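Local coordinates for fibronectin type III domain-containing protein (Simiduia agarivorans, PDB 6P2K) that probably cleaves the beta-glucan backbone of xyloglucan, this chain being the two-propeller glycoside hydrolase family 74 module of a longer protein, at residues D405-E410 with V451-A456; E410-Q415 with E424-G429; G416-G421 with L445-A450; N434-R439 with D491-L496; G695-G700 with S746-D751. All blocks are in the same frame, centred on the assembly; numbering follows the deposited sequence.

Contact 1 of 5, residues D405-E410 with V451-A456; sequences DVAVHE and VDIADA. With PE3 (3,6,9,12,15,18,21,24,27,30,33,36,39-tridecaoxahentetracontane-1,41-diol), chain V.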
# COMPACT_ATOMS: atom_id res chain seq x y z
N ASP B 405 -13.08 -5.76 34.45
CA ASP B 405 -13.05 -7.00 33.67
C ASP B 405 -11.67 -7.13 33.04
O ASP B 405 -10.91 -6.16 32.97
CB ASP B 405 -14.16 -7.00 32.60
CG ASP B 405 -14.62 -8.41 32.21
OD1 ASP B 405 -13.87 -9.36 32.52
OD2 ASP B 405 -15.73 -8.56 31.63
N VAL B 406 -11.35 -8.35 32.61
CA VAL B 406 -10.07 -8.64 31.97
C VAL B 406 -10.31 -9.64 30.84
O VAL B 406 -11.22 -10.46 30.90
CB VAL B 406 -9.03 -9.19 32.98
CG1 VAL B 406 -9.50 -10.51 33.58
CG2 VAL B 406 -7.65 -9.34 32.34
N ALA B 407 -9.49 -9.54 29.80
CA ALA B 407 -9.48 -10.52 28.72
C ALA B 407 -8.04 -10.71 28.25
O ALA B 407 -7.24 -9.77 28.25
CB ALA B 407 -10.37 -10.09 27.55
N VAL B 408 -7.72 -11.93 27.84
CA VAL B 408 -6.36 -12.31 27.47
C VAL B 408 -6.39 -13.08 26.15
O VAL B 408 -7.25 -13.95 25.96
CB VAL B 408 -5.69 -13.16 28.57
CG1 VAL B 408 -4.32 -13.65 28.11
CG2 VAL B 408 -5.57 -12.39 29.86
N HIS B 409 -5.46 -12.76 25.25
CA HIS B 409 -5.19 -13.63 24.12
C HIS B 409 -3.70 -13.58 23.81
O HIS B 409 -3.20 -12.54 23.38
CB HIS B 409 -6.01 -13.25 22.89
CG HIS B 409 -5.97 -14.28 21.81
ND1 HIS B 409 -4.94 -14.35 20.89
CD2 HIS B 409 -6.80 -15.31 21.53
CE1 HIS B 409 -5.15 -15.37 20.08
NE2 HIS B 409 -6.27 -15.97 20.45
N GLU B 410 -3.01 -14.70 24.01
CA GLU B 410 -1.56 -14.82 23.78
C GLU B 410 -0.86 -13.73 24.59
O GLU B 410 -1.06 -13.70 25.82
CB GLU B 410 -1.28 -14.79 22.27
CG GLU B 410 -1.88 -15.95 21.50
CD GLU B 410 -1.61 -15.86 20.01
OE1 GLU B 410 -0.96 -14.89 19.58
OE2 GLU B 410 -2.06 -16.77 19.28
N VAL B 451 -15.10 -6.74 28.72
CA VAL B 451 -14.22 -7.10 27.61
C VAL B 451 -14.30 -8.61 27.40
O VAL B 451 -14.63 -9.36 28.32
CB VAL B 451 -12.75 -6.67 27.86
CG1 VAL B 451 -12.61 -5.16 27.81
CG2 VAL B 451 -12.24 -7.22 29.18
N ASP B 452 -13.99 -9.04 26.18
CA ASP B 452 -13.94 -10.45 25.82
C ASP B 452 -13.19 -10.59 24.51
O ASP B 452 -12.84 -9.59 23.87
CB ASP B 452 -15.35 -11.06 25.72
CG ASP B 452 -15.39 -12.53 26.12
OD1 ASP B 452 -14.31 -13.18 26.12
OD2 ASP B 452 -16.49 -13.04 26.43
N ILE B 453 -12.93 -11.83 24.11
CA ILE B 453 -12.23 -12.14 22.87
C ILE B 453 -13.17 -12.92 21.96
O ILE B 453 -13.66 -13.99 22.35
CB ILE B 453 -10.93 -12.94 23.11
CG1 ILE B 453 -10.08 -12.28 24.20
CG2 ILE B 453 -10.15 -13.08 21.81
CD1 ILE B 453 -9.50 -10.93 23.81
N ALA B 454 -13.41 -12.39 20.76
CA ALA B 454 -14.27 -13.02 19.77
C ALA B 454 -13.44 -13.54 18.60
O ALA B 454 -12.20 -13.58 18.66
CB ALA B 454 -15.34 -12.02 19.30
N ASP B 455 -14.11 -13.91 17.51
CA ASP B 455 -13.47 -14.53 16.36
C ASP B 455 -14.07 -13.96 15.08
O ASP B 455 -15.24 -14.21 14.78
CB ASP B 455 -13.64 -16.05 16.40
CG ASP B 455 -13.34 -16.70 15.07
OD1 ASP B 455 -12.24 -16.47 14.54
OD2 ASP B 455 -14.21 -17.44 14.56
N ALA B 456 -13.27 -13.20 14.33
CA ALA B 456 -13.71 -12.58 13.08
C ALA B 456 -12.98 -13.24 11.92
O ALA B 456 -11.85 -12.87 11.59
CB ALA B 456 -13.46 -11.07 13.11
O43 PE3 V . -8.74 -17.31 16.21
C42 PE3 V . -9.69 -17.81 17.15
C41 PE3 V . -9.86 -16.83 18.31
O40 PE3 V . -10.81 -17.39 19.22
C39 PE3 V . -11.01 -16.54 20.35
C38 PE3 V . -12.04 -17.18 21.27
O37 PE3 V . -11.56 -18.47 21.71

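Contact 2 of 5, residues E410-Q415 with E424-G429; sequences ENYVIQ and ESWDGG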
# COMPACT_ATOMS: atom_id res chain seq x y z
N GLU B 410 -3.01 -14.70 24.01
CA GLU B 410 -1.56 -14.82 23.78
C GLU B 410 -0.86 -13.73 24.59
O GLU B 410 -1.06 -13.70 25.82
CB GLU B 410 -1.28 -14.79 22.27
CG GLU B 410 -1.88 -15.95 21.50
CD GLU B 410 -1.61 -15.86 20.01
OE1 GLU B 410 -0.96 -14.89 19.58
OE2 GLU B 410 -2.06 -16.77 19.28
N ASN B 411 -0.06 -12.86 23.99
CA ASN B 411 0.66 -11.81 24.71
C ASN B 411 -0.21 -10.60 25.02
O ASN B 411 0.22 -9.72 25.78
CB ASN B 411 1.87 -11.36 23.90
CG ASN B 411 1.49 -10.82 22.54
OD1 ASN B 411 1.03 -11.57 21.68
ND2 ASN B 411 1.66 -9.52 22.33
N TYR B 412 -1.41 -10.51 24.45
CA TYR B 412 -2.28 -9.36 24.61
C TYR B 412 -3.14 -9.52 25.86
O TYR B 412 -3.73 -10.59 26.09
CB TYR B 412 -3.18 -9.19 23.39
CG TYR B 412 -4.18 -8.06 23.52
CD1 TYR B 412 -3.81 -6.75 23.24
CD2 TYR B 412 -5.48 -8.30 23.93
CE1 TYR B 412 -4.72 -5.71 23.36
CE2 TYR B 412 -6.39 -7.27 24.06
CZ TYR B 412 -6.01 -5.98 23.77
OH TYR B 412 -6.91 -4.94 23.89
N VAL B 413 -3.21 -8.46 26.67
CA VAL B 413 -4.09 -8.39 27.82
C VAL B 413 -4.78 -7.04 27.80
O VAL B 413 -4.15 -6.02 27.48
CB VAL B 413 -3.33 -8.59 29.16
CG1 VAL B 413 -4.31 -8.60 30.33
CG2 VAL B 413 -2.50 -9.86 29.13
N ILE B 414 -6.07 -7.01 28.14
CA ILE B 414 -6.79 -5.76 28.32
C ILE B 414 -7.44 -5.77 29.70
O ILE B 414 -8.06 -6.76 30.09
CB ILE B 414 -7.84 -5.52 27.22
CG1 ILE B 414 -8.62 -4.24 27.51
CG2 ILE B 414 -8.78 -6.72 27.08
CD1 ILE B 414 -9.38 -3.70 26.32
N GLN B 415 -7.25 -4.68 30.44
CA GLN B 415 -8.04 -4.37 31.62
C GLN B 415 -9.08 -3.33 31.25
O GLN B 415 -8.73 -2.27 30.72
CB GLN B 415 -7.18 -3.83 32.77
CG GLN B 415 -6.22 -4.79 33.42
CD GLN B 415 -5.53 -4.14 34.61
OE1 GLN B 415 -6.19 -3.59 35.50
NE2 GLN B 415 -4.20 -4.19 34.63
N GLU B 424 -4.30 -1.50 28.04
CA GLU B 424 -3.90 -2.60 27.17
C GLU B 424 -2.43 -2.93 27.33
O GLU B 424 -1.59 -2.05 27.55
CB GLU B 424 -4.20 -2.26 25.71
CG GLU B 424 -5.69 -2.12 25.43
CD GLU B 424 -5.98 -1.75 24.00
OE1 GLU B 424 -5.98 -0.54 23.68
OE2 GLU B 424 -6.20 -2.67 23.18
N SER B 425 -2.12 -4.22 27.19
CA SER B 425 -0.76 -4.73 27.30
C SER B 425 -0.47 -5.67 26.14
O SER B 425 -1.36 -6.39 25.67
CB SER B 425 -0.56 -5.48 28.62
OG SER B 425 0.79 -5.90 28.76
N TRP B 426 0.78 -5.66 25.68
CA TRP B 426 1.23 -6.57 24.63
C TRP B 426 2.44 -7.40 25.06
O TRP B 426 3.08 -8.02 24.21
CB TRP B 426 1.55 -5.79 23.35
CG TRP B 426 0.38 -5.00 22.87
CD1 TRP B 426 -0.56 -5.40 21.97
CD2 TRP B 426 0.01 -3.68 23.28
NE1 TRP B 426 -1.49 -4.40 21.78
CE2 TRP B 426 -1.16 -3.34 22.58
CE3 TRP B 426 0.56 -2.75 24.17
CZ2 TRP B 426 -1.80 -2.10 22.74
CZ3 TRP B 426 -0.08 -1.53 24.33
CH2 TRP B 426 -1.24 -1.21 23.61
N ASP B 427 2.75 -7.44 26.36
CA ASP B 427 3.81 -8.29 26.90
C ASP B 427 3.31 -9.11 28.08
O ASP B 427 4.03 -9.35 29.05
CB ASP B 427 5.04 -7.45 27.29
CG ASP B 427 4.71 -6.33 28.28
OD1 ASP B 427 3.64 -6.37 28.93
OD2 ASP B 427 5.53 -5.40 28.40
N GLY B 428 2.06 -9.55 28.01
CA GLY B 428 1.50 -10.42 29.02
C GLY B 428 1.04 -9.73 30.29
O GLY B 428 0.79 -10.41 31.29
N GLY B 429 0.91 -8.41 30.28
CA GLY B 429 0.47 -7.68 31.45
C GLY B 429 1.55 -7.02 32.27
O GLY B 429 1.26 -6.50 33.35

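Contact 3 of 5, residues G416-G421 with L445-A450; sequences GQADNG and LSDVQA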
# COMPACT_ATOMS: atom_id res chain seq x y z
N GLY B 416 -10.35 -3.63 31.51
CA GLY B 416 -11.38 -2.62 31.40
C GLY B 416 -11.52 -1.88 32.71
O GLY B 416 -11.81 -2.49 33.74
N GLN B 417 -11.31 -0.57 32.70
CA GLN B 417 -11.23 0.19 33.94
C GLN B 417 -12.23 1.34 33.95
O GLN B 417 -12.72 1.79 32.91
CB GLN B 417 -9.81 0.75 34.14
CG GLN B 417 -8.74 -0.32 34.27
CD GLN B 417 -7.37 0.25 34.61
OE1 GLN B 417 -7.21 1.46 34.73
NE2 GLN B 417 -6.39 -0.63 34.77
N ALA B 418 -12.53 1.80 35.16
CA ALA B 418 -13.16 3.09 35.34
C ALA B 418 -12.10 4.18 35.28
O ALA B 418 -10.93 3.95 35.61
CB ALA B 418 -13.91 3.15 36.68
N ASP B 419 -12.51 5.36 34.83
CA ASP B 419 -11.65 6.54 34.71
C ASP B 419 -10.57 6.39 33.63
O ASP B 419 -10.37 7.31 32.84
CB ASP B 419 -10.99 6.87 36.05
CG ASP B 419 -11.97 7.45 37.05
OD1 ASP B 419 -12.89 8.18 36.63
OD2 ASP B 419 -11.82 7.18 38.26
N ASN B 420 -9.86 5.26 33.60
CA ASN B 420 -8.74 5.07 32.69
C ASN B 420 -9.08 4.22 31.47
O ASN B 420 -8.20 4.00 30.63
CB ASN B 420 -7.56 4.45 33.44
CG ASN B 420 -7.25 5.18 34.73
OD1 ASN B 420 -7.06 6.40 34.74
ND2 ASN B 420 -7.19 4.43 35.83
N GLY B 421 -10.30 3.71 31.37
CA GLY B 421 -10.78 3.14 30.12
C GLY B 421 -10.04 1.90 29.66
O GLY B 421 -9.83 0.95 30.42
N LEU B 445 -12.75 7.31 25.86
CA LEU B 445 -13.41 6.07 26.29
C LEU B 445 -12.86 5.66 27.66
O LEU B 445 -12.11 4.70 27.81
CB LEU B 445 -13.20 4.97 25.25
CG LEU B 445 -13.68 5.28 23.83
CD1 LEU B 445 -13.22 4.19 22.87
CD2 LEU B 445 -15.20 5.42 23.80
N SER B 446 -13.28 6.41 28.68
CA SER B 446 -12.69 6.30 30.01
C SER B 446 -13.35 5.25 30.89
O SER B 446 -12.88 5.04 32.02
CB SER B 446 -12.73 7.67 30.70
OG SER B 446 -13.92 8.37 30.41
N ASP B 447 -14.41 4.58 30.43
CA ASP B 447 -15.12 3.59 31.22
C ASP B 447 -15.37 2.35 30.38
O ASP B 447 -16.01 2.43 29.33
CB ASP B 447 -16.44 4.16 31.75
CG ASP B 447 -17.05 3.30 32.85
OD1 ASP B 447 -17.83 2.38 32.52
OD2 ASP B 447 -16.74 3.54 34.03
N VAL B 448 -14.85 1.20 30.83
CA VAL B 448 -14.87 -0.04 30.06
C VAL B 448 -15.31 -1.16 31.01
O VAL B 448 -14.49 -1.81 31.66
CB VAL B 448 -13.51 -0.36 29.43
CG1 VAL B 448 -13.58 -1.65 28.62
CG2 VAL B 448 -13.06 0.80 28.54
N GLN B 449 -16.62 -1.43 31.05
CA GLN B 449 -17.19 -2.34 32.03
C GLN B 449 -17.15 -3.81 31.61
O GLN B 449 -17.41 -4.68 32.45
CB GLN B 449 -18.63 -1.94 32.36
CG GLN B 449 -18.72 -0.63 33.14
CD GLN B 449 -20.15 -0.21 33.47
OE1 GLN B 449 -21.03 -1.05 33.67
NE2 GLN B 449 -20.38 1.10 33.53
N ALA B 450 -16.83 -4.12 30.35
CA ALA B 450 -16.82 -5.50 29.91
C ALA B 450 -15.88 -5.65 28.72
O ALA B 450 -15.87 -4.81 27.82
CB ALA B 450 -18.23 -5.98 29.53
O HOH W 1 -15.35 5.77 34.57

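Contact 4 of 5, residues N434-R439 with D491-L496; sequences NMQHRR and DQWVEL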
# COMPACT_ATOMS: atom_id res chain seq x y z
N ASN B 434 -2.80 3.17 27.79
CA ASN B 434 -4.22 3.44 27.60
C ASN B 434 -4.45 4.62 26.67
O ASN B 434 -5.54 5.19 26.64
CB ASN B 434 -4.93 3.65 28.95
CG ASN B 434 -4.69 5.04 29.54
OD1 ASN B 434 -3.69 5.70 29.27
ND2 ASN B 434 -5.64 5.48 30.36
N MET B 435 -3.43 4.99 25.88
CA MET B 435 -3.52 6.17 25.02
C MET B 435 -4.61 6.02 23.97
O MET B 435 -5.20 7.03 23.55
CB MET B 435 -2.17 6.44 24.35
CG MET B 435 -1.06 6.85 25.31
SD MET B 435 -1.39 8.38 26.23
CE MET B 435 -1.52 9.57 24.89
N GLN B 436 -4.91 4.80 23.53
CA GLN B 436 -5.89 4.61 22.47
C GLN B 436 -7.32 4.89 22.92
O GLN B 436 -8.21 4.95 22.07
CB GLN B 436 -5.80 3.19 21.89
CG GLN B 436 -4.50 2.94 21.11
CD GLN B 436 -4.57 1.73 20.19
OE1 GLN B 436 -5.59 1.05 20.10
NE2 GLN B 436 -3.46 1.45 19.50
N HIS B 437 -7.57 5.07 24.22
CA HIS B 437 -8.91 5.45 24.65
C HIS B 437 -9.20 6.93 24.42
O HIS B 437 -10.37 7.33 24.45
CB HIS B 437 -9.12 5.08 26.13
CG HIS B 437 -8.88 6.20 27.09
ND1 HIS B 437 -7.63 6.46 27.63
CD2 HIS B 437 -9.72 7.11 27.65
CE1 HIS B 437 -7.72 7.49 28.46
NE2 HIS B 437 -8.97 7.90 28.49
N ARG B 438 -8.17 7.72 24.14
CA ARG B 438 -8.33 9.15 23.85
C ARG B 438 -8.50 9.30 22.34
O ARG B 438 -7.52 9.34 21.59
CB ARG B 438 -7.13 9.93 24.38
CG ARG B 438 -6.62 9.40 25.72
CD ARG B 438 -5.65 10.36 26.40
NE ARG B 438 -6.35 11.37 27.19
CZ ARG B 438 -6.50 11.31 28.51
NH1 ARG B 438 -6.01 10.28 29.20
NH2 ARG B 438 -7.14 12.28 29.14
N ARG B 439 -9.76 9.40 21.90
CA ARG B 439 -10.08 9.35 20.48
C ARG B 439 -9.99 10.70 19.79
O ARG B 439 -10.05 10.75 18.56
CB ARG B 439 -11.50 8.78 20.29
CG ARG B 439 -11.78 7.49 21.05
CD ARG B 439 -10.78 6.37 20.70
NE ARG B 439 -10.96 5.86 19.34
CZ ARG B 439 -10.22 4.88 18.82
NH1 ARG B 439 -9.27 4.30 19.53
NH2 ARG B 439 -10.45 4.48 17.57
N ASP B 491 -2.58 -2.65 16.17
CA ASP B 491 -4.00 -2.97 16.07
C ASP B 491 -4.83 -1.78 16.55
O ASP B 491 -4.40 -1.01 17.41
CB ASP B 491 -4.33 -4.22 16.88
CG ASP B 491 -3.54 -5.44 16.44
OD1 ASP B 491 -3.19 -5.53 15.25
OD2 ASP B 491 -3.28 -6.31 17.30
N GLN B 492 -6.04 -1.65 15.99
CA GLN B 492 -6.87 -0.47 16.21
C GLN B 492 -8.29 -0.85 16.61
O GLN B 492 -8.80 -1.92 16.25
CB GLN B 492 -6.93 0.40 14.95
CG GLN B 492 -5.58 0.97 14.53
CD GLN B 492 -4.99 1.88 15.58
OE1 GLN B 492 -5.68 2.72 16.15
NE2 GLN B 492 -3.70 1.70 15.86
N TRP B 493 -8.94 0.06 17.35
CA TRP B 493 -10.33 -0.06 17.74
C TRP B 493 -11.25 0.55 16.68
O TRP B 493 -10.93 1.60 16.11
CB TRP B 493 -10.59 0.64 19.08
CG TRP B 493 -9.96 -0.03 20.25
CD1 TRP B 493 -8.82 0.36 20.91
CD2 TRP B 493 -10.44 -1.19 20.93
NE1 TRP B 493 -8.56 -0.51 21.95
CE2 TRP B 493 -9.54 -1.47 21.98
CE3 TRP B 493 -11.54 -2.04 20.75
CZ2 TRP B 493 -9.71 -2.55 22.84
CZ3 TRP B 493 -11.71 -3.11 21.61
CH2 TRP B 493 -10.80 -3.35 22.64
N VAL B 494 -12.39 -0.10 16.44
CA VAL B 494 -13.47 0.48 15.66
C VAL B 494 -14.78 0.24 16.40
O VAL B 494 -14.94 -0.78 17.07
CB VAL B 494 -13.54 -0.12 14.23
CG1 VAL B 494 -12.28 0.20 13.45
CG2 VAL B 494 -13.78 -1.63 14.29
N GLU B 495 -15.69 1.20 16.31
CA GLU B 495 -16.99 1.09 16.96
C GLU B 495 -17.98 0.39 16.04
O GLU B 495 -18.17 0.81 14.89
CB GLU B 495 -17.53 2.47 17.36
CG GLU B 495 -18.85 2.40 18.11
CD GLU B 495 -19.47 3.76 18.32
OE1 GLU B 495 -19.55 4.54 17.35
OE2 GLU B 495 -19.88 4.05 19.47
N LEU B 496 -18.63 -0.65 16.55
CA LEU B 496 -19.55 -1.44 15.75
C LEU B 496 -21.02 -1.09 15.96
O LEU B 496 -21.81 -1.21 15.02
CB LEU B 496 -19.35 -2.94 16.03
CG LEU B 496 -18.11 -3.58 15.42
CD1 LEU B 496 -18.04 -5.07 15.76
CD2 LEU B 496 -18.08 -3.38 13.91
O HOH W 2 -7.38 2.46 18.23
O HOH W 3 -7.91 3.97 15.44

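Contact 5 of 5, residues G695-G700 with S746-D751; sequences GSAGAG and SRFIKD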
# COMPACT_ATOMS: atom_id res chain seq x y z
N GLY B 695 -16.43 -11.51 40.78
CA GLY B 695 -15.19 -12.27 40.82
C GLY B 695 -15.34 -13.76 41.02
O GLY B 695 -14.34 -14.42 41.33
N SER B 696 -16.54 -14.31 40.88
CA SER B 696 -16.72 -15.75 40.89
C SER B 696 -16.51 -16.31 39.49
O SER B 696 -16.76 -15.65 38.49
CB SER B 696 -18.10 -16.13 41.42
OG SER B 696 -19.07 -16.03 40.39
N ALA B 697 -16.03 -17.55 39.44
CA ALA B 697 -15.74 -18.17 38.15
C ALA B 697 -15.76 -19.68 38.28
O ALA B 697 -15.59 -20.23 39.37
CB ALA B 697 -14.39 -17.70 37.60
N GLY B 698 -15.96 -20.34 37.15
CA GLY B 698 -15.91 -21.78 37.08
C GLY B 698 -15.28 -22.26 35.79
O GLY B 698 -15.54 -21.70 34.72
N ALA B 699 -14.45 -23.29 35.88
CA ALA B 699 -13.83 -23.91 34.72
C ALA B 699 -13.23 -25.24 35.15
O ALA B 699 -12.64 -25.33 36.23
CB ALA B 699 -12.74 -23.01 34.11
N GLY B 700 -13.41 -26.26 34.32
CA GLY B 700 -12.89 -27.58 34.66
C GLY B 700 -13.44 -28.05 35.99
O GLY B 700 -14.65 -28.03 36.23
N SER B 746 -13.27 -12.73 37.60
CA SER B 746 -12.24 -13.75 37.60
C SER B 746 -12.39 -14.63 36.37
O SER B 746 -13.52 -14.93 35.95
CB SER B 746 -12.29 -14.62 38.88
OG SER B 746 -12.14 -13.82 40.04
N ARG B 747 -11.26 -15.03 35.79
CA ARG B 747 -11.24 -15.95 34.66
C ARG B 747 -10.12 -16.95 34.87
O ARG B 747 -9.02 -16.58 35.30
CB ARG B 747 -11.03 -15.23 33.32
CG ARG B 747 -12.17 -14.33 32.88
CD ARG B 747 -11.98 -13.90 31.43
NE ARG B 747 -12.77 -12.71 31.10
CZ ARG B 747 -14.00 -12.75 30.61
NH1 ARG B 747 -14.59 -13.92 30.39
NH2 ARG B 747 -14.65 -11.62 30.33
N PHE B 748 -10.39 -18.22 34.57
CA PHE B 748 -9.35 -19.23 34.54
C PHE B 748 -8.74 -19.24 33.15
O PHE B 748 -9.43 -19.48 32.16
CB PHE B 748 -9.91 -20.61 34.91
CG PHE B 748 -10.24 -20.76 36.36
CD1 PHE B 748 -9.25 -21.02 37.29
CD2 PHE B 748 -11.55 -20.62 36.80
CE1 PHE B 748 -9.56 -21.16 38.63
CE2 PHE B 748 -11.86 -20.76 38.14
CZ PHE B 748 -10.87 -21.03 39.05
N ILE B 749 -7.43 -18.99 33.07
CA ILE B 749 -6.75 -18.76 31.81
C ILE B 749 -5.46 -19.57 31.80
O ILE B 749 -4.69 -19.52 32.76
CB ILE B 749 -6.47 -17.26 31.58
CG1 ILE B 749 -7.79 -16.49 31.47
CG2 ILE B 749 -5.63 -17.05 30.33
CD1 ILE B 749 -7.62 -15.03 31.21
N LYS B 750 -5.24 -20.30 30.71
CA LYS B 750 -4.01 -21.06 30.52
C LYS B 750 -2.98 -20.18 29.82
O LYS B 750 -3.26 -19.61 28.76
CB LYS B 750 -4.27 -22.33 29.71
CG LYS B 750 -3.04 -23.21 29.53
CD LYS B 750 -3.43 -24.62 29.11
CE LYS B 750 -3.32 -25.59 30.27
NZ LYS B 750 -2.30 -26.65 30.01
N ASP B 751 -1.79 -20.07 30.41
CA ASP B 751 -0.73 -19.22 29.88
C ASP B 751 0.57 -19.99 29.94
O ASP B 751 1.06 -20.30 31.04
CB ASP B 751 -0.63 -17.91 30.67
CG ASP B 751 0.43 -16.97 30.12
OD1 ASP B 751 0.25 -16.47 28.99
OD2 ASP B 751 1.44 -16.74 30.82
O HOH W 4 -16.29 -13.21 37.67

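Contact 1 of 5, residues D405-E410 with V451-A456
A zinc site sits at one end of this contact, where D405 on strand 403-409 meets V451 on strand 447-456. D405 OD2 binds the zinc ion, with D513 completing the protein's share of the site, and is also approached by V451 N at 3.5 Å, a weak but fairly straight hydrogen bond (165° at the hydrogen). The other oxygen, D405 OD1, takes V406 N at 2.7 Å from its anti side and forms a long, weak ion pair with R747. A carboxylate suits this place because OD2 serves the metal while OD1 is left for V406 N and R747. The two strands are the inner strands of adjacent blades in a seven-bladed beta-propeller. They run in nearly the same direction, 26° apart, and side chains fill the gap between blades. With chi1 at -69°, V451 places CG2 between its own backbone N and carbonyl carbon, and from there the methyl lies 3.5 Å from V406 C and 3.8 Å from A407 CB. Small A407 fits between two branched neighbours, its CB also meeting I453 CD1 at 3.9 Å. Further along, H409 and I453 cross at about a right angle, with H409 CD2 and I453 CG2 4.0 Å apart, while H409 ND1 is hydrogen-bonded to H487. The same I453 CG2 lies 3.9 Å from C39 of the PE3 polyether.

Contact 2 of 5, residues E410-Q415 with E424-G429
Strands 412-417 and 421-425 form an antiparallel hairpin in which V413 and S425 are a hydrogen-bonded pair (V413 N to S425 O 3.0 Å, S425 N to V413 O 2.7 Å) and I414 and E424 the non-hydrogen-bonded pair. S425, D427, G429 and W432 match an Asp-box, the hairpin motif recurrent in such propellers: D427 OD2 is hydrogen-bonded to S431 OG, and G429 N bonds S425 OG. Beside the motif, G428 gives its N to N411 O at 2.9 Å. N411 ND2 holds W426 O at 2.8 Å, coming from above that carbonyl's plane, and also bonds to H487 O. Y412 turns its ring edge toward the face of W426 in an offset edge-to-face pair, planes 60° apart. The Y412 hydroxyl donates to E424 OE2 at a very short 2.5 Å, with ring and carboxylate planes 86° apart. That carboxylate is buried, yet OE2 also has a salt bridge to K482 and OE1 accepts from W493 NE1, partners that would favour the ionised glutamate.

Contact 3 of 5, residues G416-G421 with L445-A450
V448 packs against two glycines. With chi1 at -179°, CG1 lies anti to the backbone N and reaches G416 CA at 3.7 Å, while CG2, beside that N, reaches G421 C at 3.4 Å. Glycine suits both places: a CB on G416 would clash with V448 O and one on G421 with L445 O, and G421 also has positive phi. V448 N bonds Q417 O at 3.0 Å.

D447 starts away from the facing loop, but its chi1 of -166° swings the carboxylate back, so that OD2 lies 3.9 Å from A418 CB. OD2 also accepts from water 1 at 2.7 Å, which in turn takes D419 N at 2.9 Å, and it is hydrogen-bonded to Y404 OH. OD1, met on its syn side, holds Q449 NE2 at 3.0 Å. Were this aspartate, D447, an alanine, water 1 and Y404 would probably lose their shared acceptor, and the Q449 amide would be free to turn.

S446 has its OG between backbone N and carbonyl carbon (chi1 38°), bonded to G469 O, while its CB presses on D419 O at 3.2 Å. S446 and D447 both face T467, a classic beta bulge at the start of a blade's inner strand, and the contact joins this bulge to the tight 417-421 turn of the preceding blade, two neighbouring blades of the C-terminal propeller.

Contact 4 of 5, residues N434-R439 with D491-L496
Q436 and R439, in the connection from one propeller blade to the next, reach across to D491-W493 at the outer strand of that next blade. The direct polar links are weak: Q436 NE2 to D491 O at 3.4 Å and R439 NH2 to W493 O at 3.3 Å. Within its own segment R439 is gripped more firmly: NH1 bonds Q436 O at 2.8 Å, in both the carbonyl and the guanidinium plane. A chain bent at chi2 and chi3 curls the arginine back over the 3-10 turn 435-437.

Water 2 donates to Q436 OE1 and to Q492 OE1 (2.7 Å) and accepts from R439 NH1 and W493 N; a glutamine suits Q436 because its amide offers a donor, NE2, and an acceptor, OE1, which also takes K482 NZ. With a leucine replacing R439, Q436 O is likely to lose its NH1 donor, W493 O its weak NH2 bond, and water 2 one partner.

The remaining contacts are van der Waals. The R439 guanidinium stands at 80° to the indole of W493, whose NE1 bonds E424, and NH1 lies 3.9 Å from W493 CB. Amide and indole planes are 87° apart where Q436 OE1 comes 3.4 Å from W493 CD1.

Contact 5 of 5, residues G695-G700 with S746-D751
Two adjacent blades of the C-terminal propeller meet here through their inner strands, where S746 and F748 face G695, A697 and A699. Strands 697-699 and 746-751 point almost the same way, 24° apart with axes 6.5 Å from each other at closest. S746 OG donates to G695 O at 2.6 Å, approaching from above the carbonyl plane. Its chi1 of -58° sets the hydroxyl beside the backbone N and turned to the neighbouring blade, and OG is also hydrogen-bonded to S759 OG. Serine suits the place because one short hydroxyl serves both partners without filling the narrow gap between the blades. Water 4 accepts from S746 N (3.1 Å) and lies close to S696 O. G695 itself has positive phi, which favours glycine.

The small A697 lets the blades come close: its CB is 3.3 Å from S746 O and 3.9 Å from S746 CB. F748 then spans the wider part of the gap. With CG beside the backbone N (chi1 -72°), its ring comes alongside the alanines, CD2 at 3.8 Å from A699 CB and CE2 at 4.0 Å from A697 CB. R747, between these two, points away to the first blade of this propeller, its other neighbour where the ring closes, and NE bonds V406 O. The rim of the F748 ring also meets a carbonyl, A697 O lying near the ring plane and 4.0 Å from CE2.

Contacts 1, 2 and 3 share the blade of strands 403-409, 412-417 and 421-425: contact 2 lies along its hairpin, while contacts 1 and 3 join it to strand 447-456, their centres 15 Å apart. D405 O to G416 N (3.0 Å) ties contact 1 to contact 3. Contact 4 sets the connection between the blades against the outer strand of the next one and meets contact 2 through E424 OE1 and W493 NE1 (3.1 Å), and contact 3 through H437 O and L445 N. Contact 5 lies on the other flank: R747 NE bonds V406 O at 2.7 Å, and the R747 side chain is about 4 Å from the zinc ion held by D405 and D513.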